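Local coordinates for protein S-adenosylmethionine:tRNA ribosyltransferase-isomerase (Thermus thermophilus, PDB 1WDI) that probably transfers and isomerizes the ribose of S-adenosylmethionine onto the 7-aminomethyl group of 7-deazaguanine in tRNA, giving epoxyqueuosine, at residues 5-10 / 316-321; 41-44 / 50-53; 264-269 / 279-284. All coordinates share one frame; numbering follows the deposited sequence.

Contact 1 (5-10 / 316-321); sequences EAYDYH and LGRERT
Y7 and R318 bring the N-terminal loop to the first turn of helix 318-330, their CA atoms 7.5 Å apart, so the two backbones stay separate and side chains bridge most of the interval. The main bridge is a CH-pi contact: CD of R318 lies over one face of the Y7 ring, 3.8 Å from its centroid and 25° off the ring normal, displaced toward the rim, where Y7 CZ comes within 3.5 Å of R318 CD. The arginine reaches this place with its CG anti to the backbone N (chi1 -175°); a bend at chi3 then carries the guanidinium past the hydroxyl end of the ring, its NH1 3.6 Å from Y7 OH and its plane 66° from that of the ring. It is thus the aliphatic part of R318, and not its charged plane, that covers the ring. A6 adds a second surface, its CB 4.0 Å from R318 CD and its carbonyl O 3.7 Å from the same carbon. A leucine in place of Y7 would probably leave the R318 methylene without its aromatic face and the guanidinium freer to turn. On the helix side, G317 occupies the N-cap position, and its carbonyl O takes two bonds from T321, one from the backbone N and a 2.6 Å bond from OG1, which sits above the carbonyl plane. Beyond the pair, Y7 bonds through its backbone to R305, and its side chain rests on L309, M310 and A313 of helix 307-316, so the loop lies against both consecutive helices.

Contact 2 (41-44 / 50-53); sequences AHKR and EFLR
K43 and F51 meet where a beta hairpin, formed by strands 28-32 and 40-44, passes through a short loop into helix 48-51, a strand-loop-helix connection at the surface of the mixed sheet. The lysine side chain illustrates how one residue can serve apolar and charged partners in turn. From CB, which points toward the helical turn, the chain reaches CG, 3.8 Å from F51 CE1 and almost as near to CZ of the same ring. The bend comes next: chi2 of -81° folds the chain so that CD stays beside CE1 and CE arrives at the ring's edge, in its plane, 4.0 Å from F51 CZ. A41, two residues earlier on the same strand, lays its CB against that CZ as well, and V31 of strand 28-32 and L345 also touch the phenylalanine. At the tip, the amino group forms a salt bridge with E50, whose extended chain crosses that of K43 at about a right angle. Because D47 OD1 lies close to E50 OE2, the lysine's charge is likely to ease a crowding of two carboxylates. The bond itself is long and weak, with K43 NZ 3.3 Å from E50 OE1.

Contact 3 (264-269 / 279-284); sequences LESAYR and GETRLF
S266 and T281 touch where the last turn of helix 258-266 meets strand 277-281, which the chain reaches through a small beta hairpin, strands 268-269 and 273-274; strand 277-281 runs antiparallel to 231-235 in the mixed sheet. The contact shows in miniature how a helix end is seated on a sheet by very few atoms. Its tight part is the serine against the threonine: S266 CB lies 3.4 Å from T281 CB, closer than usual for two carbons, and S266 OG is 3.3 Å from T281 CB. A chi1 of 170° sets the S266 hydroxyl opposite the backbone N and out over the strand, yet it makes its hydrogen bond beyond this pair, with the hydroxyl of Y233 on strand 231-235. The carbonyl O of E280 stands 3.6 Å from S266 OG, a simple neighbour. Away from this point the fit slackens. The CB of exposed E280 points away from the helix, and exposed L283 points toward the helix but stops short of contact. T281 OG1 turns instead along its own chain, where the backbone N of L283 gives it a weak bond. Deeper in, the carboxylate of E265 is taken up by the backbone N atoms of K292, V293 and V294. On the exposed side of the helix end, R269 folds back on its own segment, where a single nitrogen binds two carbonyl oxygens that lie in the guanidinium plane. From R269 NH1 to Y268 O is 2.9 Å, with the donor above the carbonyl plane; the straighter bond, 168° at the hydrogen, runs 2.9 Å from R269 NH1 to S266 O.

Overall arrangement
From the N terminus, segment 5-10 is the first to take part, but its partner, 316-321, comes only after 305 further residues, so contact 1 closes a loop holding nearly the whole fold. Both other contacts fall within that loop. Contact 2 closes first, across five residues, joining the edge of the mixed sheet to the short helix after it; contact 3 follows in series, spanning nine residues and seating the end of helix 258-266 on another strand of the same sheet. None of the three touches another: the centres of contacts 2 and 3 lie about 29 Å apart. Two local closures thus serve the sheet, while one distant closure ties the N-terminal loop to the C-terminal helices.

Contact 1 (5-10 / 316-321)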
loop_
_atom_site.group_PDB
_atom_site.type_symbol
_atom_site.label_atom_id
_atom_site.label_comp_id
_atom_site.label_asym_id
_atom_site.label_seq_id
_atom_site.Cartn_x
_atom_site.Cartn_y
_atom_site.Cartn_z
ATOM N N GLU A 5 1.868 21.722 -12.676
ATOM C CA GLU A 5 3.240 22.189 -12.829
ATOM C C GLU A 5 3.831 22.597 -11.483
ATOM O O GLU A 5 5.046 22.746 -11.345
ATOM C CB GLU A 5 3.281 23.373 -13.797
ATOM C CG GLU A 5 2.787 23.035 -15.199
ATOM C CD GLU A 5 2.832 24.221 -16.142
ATOM O OE1 GLU A 5 3.931 24.788 -16.331
ATOM O OE2 GLU A 5 1.770 24.586 -16.695
ATOM N N ALA A 6 2.961 22.774 -10.492
ATOM C CA ALA A 6 3.388 23.162 -9.154
ATOM C C ALA A 6 4.066 21.996 -8.444
ATOM O O ALA A 6 4.797 22.193 -7.473
ATOM C CB ALA A 6 2.187 23.642 -8.343
ATOM N N TYR A 7 3.817 20.784 -8.930
ATOM C CA TYR A 7 4.407 19.582 -8.346
ATOM C C TYR A 7 5.283 18.877 -9.370
ATOM O O TYR A 7 5.321 17.648 -9.438
ATOM C CB TYR A 7 3.314 18.622 -7.860
ATOM C CG TYR A 7 2.372 19.231 -6.847
ATOM C CD1 TYR A 7 1.292 20.014 -7.252
ATOM C CD2 TYR A 7 2.577 19.048 -5.480
ATOM C CE1 TYR A 7 0.441 20.603 -6.322
ATOM C CE2 TYR A 7 1.731 19.636 -4.539
ATOM C CZ TYR A 7 0.668 20.410 -4.967
ATOM O OH TYR A 7 -0.167 20.999 -4.045
ATOM N N ASP A 8 5.992 19.667 -10.167
ATOM C CA ASP A 8 6.863 19.114 -11.189
ATOM C C ASP A 8 8.329 19.346 -10.833
ATOM O O ASP A 8 8.678 20.324 -10.169
ATOM C CB ASP A 8 6.552 19.760 -12.543
ATOM C CG ASP A 8 7.059 18.934 -13.721
ATOM O OD1 ASP A 8 6.983 19.426 -14.866
ATOM O OD2 ASP A 8 7.524 17.795 -13.507
ATOM N N TYR A 9 9.180 18.426 -11.267
ATOM C CA TYR A 9 10.616 18.528 -11.044
ATOM C C TYR A 9 11.263 17.597 -12.054
ATOM O O TYR A 9 10.607 16.695 -12.572
ATOM C CB TYR A 9 10.984 18.129 -9.605
ATOM C CG TYR A 9 10.872 16.654 -9.292
ATOM C CD1 TYR A 9 11.938 15.787 -9.529
ATOM C CD2 TYR A 9 9.698 16.124 -8.761
ATOM C CE1 TYR A 9 11.841 14.429 -9.243
ATOM C CE2 TYR A 9 9.589 14.766 -8.474
ATOM C CZ TYR A 9 10.661 13.925 -8.718
ATOM O OH TYR A 9 10.549 12.577 -8.464
ATOM N N HIS A 10 12.537 17.827 -12.349
ATOM C CA HIS A 10 13.242 17.002 -13.316
ATOM C C HIS A 10 13.763 15.717 -12.689
ATOM O O HIS A 10 14.555 15.749 -11.746
ATOM C CB HIS A 10 14.409 17.780 -13.933
ATOM C CG HIS A 10 15.217 16.978 -14.905
ATOM N ND1 HIS A 10 14.688 16.473 -16.073
ATOM C CD2 HIS A 10 16.503 16.558 -14.862
ATOM C CE1 HIS A 10 15.612 15.774 -16.707
ATOM N NE2 HIS A 10 16.722 15.809 -15.993
ATOM N N LEU A 316 4.635 17.679 4.262
ATOM C CA LEU A 316 5.875 18.436 4.432
ATOM C C LEU A 316 5.852 19.893 3.962
ATOM O O LEU A 316 6.687 20.692 4.387
ATOM C CB LEU A 316 7.007 17.694 3.711
ATOM C CG LEU A 316 8.392 18.344 3.601
ATOM C CD1 LEU A 316 8.937 18.652 4.976
ATOM C CD2 LEU A 316 9.328 17.408 2.834
ATOM N N GLY A 317 4.896 20.234 3.101
ATOM C CA GLY A 317 4.823 21.580 2.549
ATOM C C GLY A 317 5.270 21.470 1.095
ATOM O O GLY A 317 6.294 20.845 0.806
ATOM N N ARG A 318 4.525 22.075 0.174
ATOM C CA ARG A 318 4.863 21.973 -1.242
ATOM C C ARG A 318 6.259 22.465 -1.626
ATOM O O ARG A 318 7.017 21.736 -2.264
ATOM C CB ARG A 318 3.809 22.691 -2.098
ATOM C CG ARG A 318 4.031 22.526 -3.600
ATOM C CD ARG A 318 2.881 23.100 -4.439
ATOM N NE ARG A 318 2.606 24.503 -4.134
ATOM C CZ ARG A 318 1.726 24.919 -3.225
ATOM N NH1 ARG A 318 1.015 24.039 -2.523
ATOM N NH2 ARG A 318 1.559 26.219 -3.009
ATOM N N GLU A 319 6.599 23.690 -1.242
ATOM C CA GLU A 319 7.906 24.246 -1.577
ATOM C C GLU A 319 9.046 23.440 -0.946
ATOM O O GLU A 319 10.005 23.104 -1.631
ATOM C CB GLU A 319 7.976 25.719 -1.146
ATOM C CG GLU A 319 9.334 26.403 -1.325
ATOM C CD GLU A 319 9.938 26.219 -2.715
ATOM O OE1 GLU A 319 9.179 26.099 -3.699
ATOM O OE2 GLU A 319 11.187 26.209 -2.824
ATOM N N ARG A 320 8.941 23.117 0.342
ATOM C CA ARG A 320 9.995 22.339 0.994
ATOM C C ARG A 320 10.104 20.941 0.389
ATOM O O ARG A 320 11.198 20.372 0.306
ATOM C CB ARG A 320 9.759 22.239 2.512
ATOM C CG ARG A 320 10.832 21.416 3.227
ATOM C CD ARG A 320 10.944 21.735 4.709
ATOM N NE ARG A 320 11.407 23.100 4.940
ATOM C CZ ARG A 320 11.615 23.628 6.137
ATOM N NH1 ARG A 320 11.407 22.902 7.230
ATOM N NH2 ARG A 320 12.014 24.891 6.242
ATOM N N THR A 321 8.974 20.386 -0.040
ATOM C CA THR A 321 8.977 19.064 -0.654
ATOM C C THR A 321 9.722 19.094 -1.989
ATOM O O THR A 321 10.565 18.236 -2.253
ATOM C CB THR A 321 7.541 18.547 -0.886
ATOM O OG1 THR A 321 6.908 18.325 0.380
ATOM C CG2 THR A 321 7.559 17.241 -1.671
#

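Contact 2 (41-44 / 50-53)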
loop_
_atom_site.group_PDB
_atom_site.type_symbol
_atom_site.label_atom_id
_atom_site.label_comp_id
_atom_site.label_asym_id
_atom_site.label_seq_id
_atom_site.Cartn_x
_atom_site.Cartn_y
_atom_site.Cartn_z
ATOM N N ALA A 41 19.309 14.823 6.579
ATOM C CA ALA A 41 20.392 13.940 6.970
ATOM C C ALA A 41 20.404 12.904 5.861
ATOM O O ALA A 41 19.350 12.405 5.467
ATOM C CB ALA A 41 20.097 13.281 8.319
ATOM N N HIS A 42 21.584 12.610 5.329
ATOM C CA HIS A 42 21.707 11.621 4.271
ATOM C C HIS A 42 22.144 10.323 4.933
ATOM O O HIS A 42 23.314 10.143 5.274
ATOM C CB HIS A 42 22.721 12.096 3.228
ATOM C CG HIS A 42 22.282 13.330 2.504
ATOM N ND1 HIS A 42 21.178 13.352 1.679
ATOM C CD2 HIS A 42 22.750 14.602 2.537
ATOM C CE1 HIS A 42 20.981 14.582 1.239
ATOM N NE2 HIS A 42 21.922 15.361 1.745
ATOM N N LYS A 43 21.176 9.430 5.120
ATOM C CA LYS A 43 21.404 8.155 5.787
ATOM C C LYS A 43 21.017 6.959 4.933
ATOM O O LYS A 43 20.963 7.027 3.702
ATOM C CB LYS A 43 20.580 8.111 7.083
ATOM C CG LYS A 43 20.949 9.176 8.118
ATOM C CD LYS A 43 22.179 8.757 8.914
ATOM C CE LYS A 43 22.704 9.898 9.775
ATOM N NZ LYS A 43 23.838 9.451 10.637
ATOM N N ARG A 44 20.771 5.853 5.622
ATOM C CA ARG A 44 20.331 4.615 5.003
ATOM C C ARG A 44 19.134 4.174 5.830
ATOM O O ARG A 44 18.975 4.610 6.969
ATOM C CB ARG A 44 21.460 3.575 5.025
ATOM C CG ARG A 44 22.470 3.858 3.916
ATOM C CD ARG A 44 23.704 2.971 3.886
ATOM N NE ARG A 44 24.459 3.296 2.677
ATOM C CZ ARG A 44 25.681 2.863 2.391
ATOM N NH1 ARG A 44 26.329 2.067 3.232
ATOM N NH2 ARG A 44 26.257 3.236 1.260
ATOM N N GLU A 50 17.939 5.524 14.790
ATOM C CA GLU A 50 18.552 6.761 15.265
ATOM C C GLU A 50 17.556 7.903 15.344
ATOM O O GLU A 50 17.691 8.798 16.179
ATOM C CB GLU A 50 19.665 7.206 14.319
ATOM C CG GLU A 50 20.999 6.541 14.514
ATOM C CD GLU A 50 21.994 7.000 13.469
ATOM O OE1 GLU A 50 21.970 8.201 13.117
ATOM O OE2 GLU A 50 22.799 6.168 13.007
ATOM N N PHE A 51 16.565 7.882 14.461
ATOM C CA PHE A 51 15.587 8.956 14.416
ATOM C C PHE A 51 14.280 8.675 15.122
ATOM O O PHE A 51 13.412 9.537 15.198
ATOM C CB PHE A 51 15.344 9.352 12.962
ATOM C CG PHE A 51 16.592 9.803 12.266
ATOM C CD1 PHE A 51 17.427 8.885 11.638
ATOM C CD2 PHE A 51 16.982 11.138 12.319
ATOM C CE1 PHE A 51 18.638 9.285 11.075
ATOM C CE2 PHE A 51 18.193 11.551 11.758
ATOM C CZ PHE A 51 19.023 10.621 11.137
ATOM N N LEU A 52 14.137 7.469 15.650
ATOM C CA LEU A 52 12.926 7.137 16.373
ATOM C C LEU A 52 13.277 7.074 17.848
ATOM O O LEU A 52 14.437 7.270 18.228
ATOM C CB LEU A 52 12.379 5.791 15.902
ATOM C CG LEU A 52 12.010 5.708 14.422
ATOM C CD1 LEU A 52 11.300 4.385 14.163
ATOM C CD2 LEU A 52 11.111 6.878 14.041
ATOM N N ARG A 53 12.282 6.824 18.686
ATOM C CA ARG A 53 12.545 6.704 20.110
ATOM C C ARG A 53 11.541 5.782 20.777
ATOM O O ARG A 53 10.455 5.547 20.250
ATOM C CB ARG A 53 12.574 8.081 20.779
ATOM C CG ARG A 53 11.405 8.977 20.482
ATOM C CD ARG A 53 11.896 10.406 20.271
ATOM N NE ARG A 53 10.783 11.335 20.135
ATOM C CZ ARG A 53 10.885 12.569 19.657
ATOM N NH1 ARG A 53 12.059 13.039 19.258
ATOM N NH2 ARG A 53 9.805 13.334 19.577
#

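Contact 3 (264-269 / 279-284)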
loop_
_atom_site.group_PDB
_atom_site.type_symbol
_atom_site.label_atom_id
_atom_site.label_comp_id
_atom_site.label_asym_id
_atom_site.label_seq_id
_atom_site.Cartn_x
_atom_site.Cartn_y
_atom_site.Cartn_z
ATOM N N LEU A 264 -5.265 5.538 8.040
ATOM C CA LEU A 264 -5.373 6.162 9.362
ATOM C C LEU A 264 -6.160 7.476 9.336
ATOM O O LEU A 264 -7.048 7.693 10.164
ATOM C CB LEU A 264 -3.984 6.411 9.963
ATOM C CG LEU A 264 -3.153 5.175 10.340
ATOM C CD1 LEU A 264 -1.772 5.610 10.856
ATOM C CD2 LEU A 264 -3.892 4.376 11.420
ATOM N N GLU A 265 -5.839 8.359 8.394
ATOM C CA GLU A 265 -6.540 9.638 8.314
ATOM C C GLU A 265 -8.022 9.460 7.959
ATOM O O GLU A 265 -8.873 10.191 8.450
ATOM C CB GLU A 265 -5.849 10.558 7.298
ATOM C CG GLU A 265 -4.428 11.007 7.697
ATOM C CD GLU A 265 -4.385 11.867 8.960
ATOM O OE1 GLU A 265 -5.305 12.684 9.164
ATOM O OE2 GLU A 265 -3.418 11.749 9.745
ATOM N N SER A 266 -8.329 8.481 7.118
ATOM C CA SER A 266 -9.714 8.221 6.732
ATOM C C SER A 266 -10.526 7.609 7.879
ATOM O O SER A 266 -11.741 7.798 7.963
ATOM C CB SER A 266 -9.758 7.277 5.534
ATOM O OG SER A 266 -11.088 6.842 5.297
ATOM N N ALA A 267 -9.845 6.883 8.760
ATOM C CA ALA A 267 -10.492 6.219 9.891
ATOM C C ALA A 267 -10.643 7.108 11.119
ATOM O O ALA A 267 -11.214 6.688 12.122
ATOM C CB ALA A 267 -9.714 4.964 10.264
ATOM N N TYR A 268 -10.126 8.329 11.047
ATOM C CA TYR A 268 -10.215 9.256 12.169
ATOM C C TYR A 268 -11.615 9.845 12.294
ATOM O O TYR A 268 -12.217 10.234 11.295
ATOM C CB TYR A 268 -9.219 10.405 11.989
ATOM C CG TYR A 268 -9.250 11.418 13.113
ATOM C CD1 TYR A 268 -8.579 11.181 14.311
ATOM C CD2 TYR A 268 -9.978 12.607 12.987
ATOM C CE1 TYR A 268 -8.629 12.103 15.362
ATOM C CE2 TYR A 268 -10.038 13.532 14.032
ATOM C CZ TYR A 268 -9.361 13.275 15.212
ATOM O OH TYR A 268 -9.400 14.196 16.237
ATOM N N ARG A 269 -12.119 9.914 13.522
ATOM C CA ARG A 269 -13.434 10.482 13.794
ATOM C C ARG A 269 -13.259 11.486 14.924
ATOM O O ARG A 269 -12.719 11.154 15.983
ATOM C CB ARG A 269 -14.422 9.393 14.225
ATOM C CG ARG A 269 -14.693 8.330 13.171
ATOM C CD ARG A 269 -15.587 8.846 12.049
ATOM N NE ARG A 269 -15.822 7.812 11.041
ATOM C CZ ARG A 269 -14.976 7.515 10.061
ATOM N NH1 ARG A 269 -13.837 8.181 9.942
ATOM N NH2 ARG A 269 -15.255 6.531 9.215
ATOM N N GLY A 279 -13.038 -0.150 6.444
ATOM C CA GLY A 279 -13.259 1.190 5.958
ATOM C C GLY A 279 -12.807 1.254 4.523
ATOM O O GLY A 279 -12.304 0.271 3.975
ATOM N N GLU A 280 -12.984 2.418 3.916
ATOM C CA GLU A 280 -12.597 2.630 2.534
ATOM C C GLU A 280 -12.345 4.118 2.364
ATOM O O GLU A 280 -13.019 4.940 2.986
ATOM C CB GLU A 280 -13.722 2.179 1.604
ATOM C CG GLU A 280 -13.409 2.307 0.126
ATOM C CD GLU A 280 -14.562 1.846 -0.750
ATOM O OE1 GLU A 280 -15.642 2.477 -0.700
ATOM O OE2 GLU A 280 -14.386 0.850 -1.484
ATOM N N THR A 281 -11.372 4.468 1.531
ATOM C CA THR A 281 -11.072 5.872 1.304
ATOM C C THR A 281 -10.648 6.172 -0.124
ATOM O O THR A 281 -9.826 5.464 -0.710
ATOM C CB THR A 281 -9.956 6.364 2.234
ATOM O OG1 THR A 281 -9.789 7.779 2.068
ATOM C CG2 THR A 281 -8.642 5.657 1.909
ATOM N N ARG A 282 -11.227 7.230 -0.675
ATOM C CA ARG A 282 -10.900 7.675 -2.018
ATOM C C ARG A 282 -10.531 9.146 -1.904
ATOM O O ARG A 282 -10.486 9.879 -2.893
ATOM C CB ARG A 282 -12.091 7.470 -2.962
ATOM C CG ARG A 282 -13.443 7.893 -2.407
ATOM C CD ARG A 282 -14.565 7.359 -3.292
ATOM N NE ARG A 282 -15.889 7.603 -2.726
ATOM C CZ ARG A 282 -17.016 7.087 -3.209
ATOM N NH1 ARG A 282 -16.983 6.292 -4.272
ATOM N NH2 ARG A 282 -18.177 7.362 -2.629
ATOM N N LEU A 283 -10.261 9.562 -0.670
ATOM C CA LEU A 283 -9.883 10.933 -0.378
ATOM C C LEU A 283 -8.555 11.264 -1.034
ATOM O O LEU A 283 -7.612 10.473 -1.001
ATOM C CB LEU A 283 -9.767 11.155 1.133
ATOM C CG LEU A 283 -9.242 12.541 1.530
ATOM C CD1 LEU A 283 -10.166 13.625 0.975
ATOM C CD2 LEU A 283 -9.148 12.642 3.039
ATOM N N PHE A 284 -8.498 12.448 -1.628
ATOM C CA PHE A 284 -7.306 12.919 -2.302
ATOM C C PHE A 284 -6.583 13.894 -1.381
ATOM O O PHE A 284 -6.901 15.078 -1.350
ATOM C CB PHE A 284 -7.715 13.599 -3.614
ATOM C CG PHE A 284 -6.562 14.108 -4.434
ATOM C CD1 PHE A 284 -5.298 13.532 -4.332
ATOM C CD2 PHE A 284 -6.754 15.143 -5.346
ATOM C CE1 PHE A 284 -4.245 13.978 -5.123
ATOM C CE2 PHE A 284 -5.707 15.595 -6.144
ATOM C CZ PHE A 284 -4.450 15.011 -6.033
#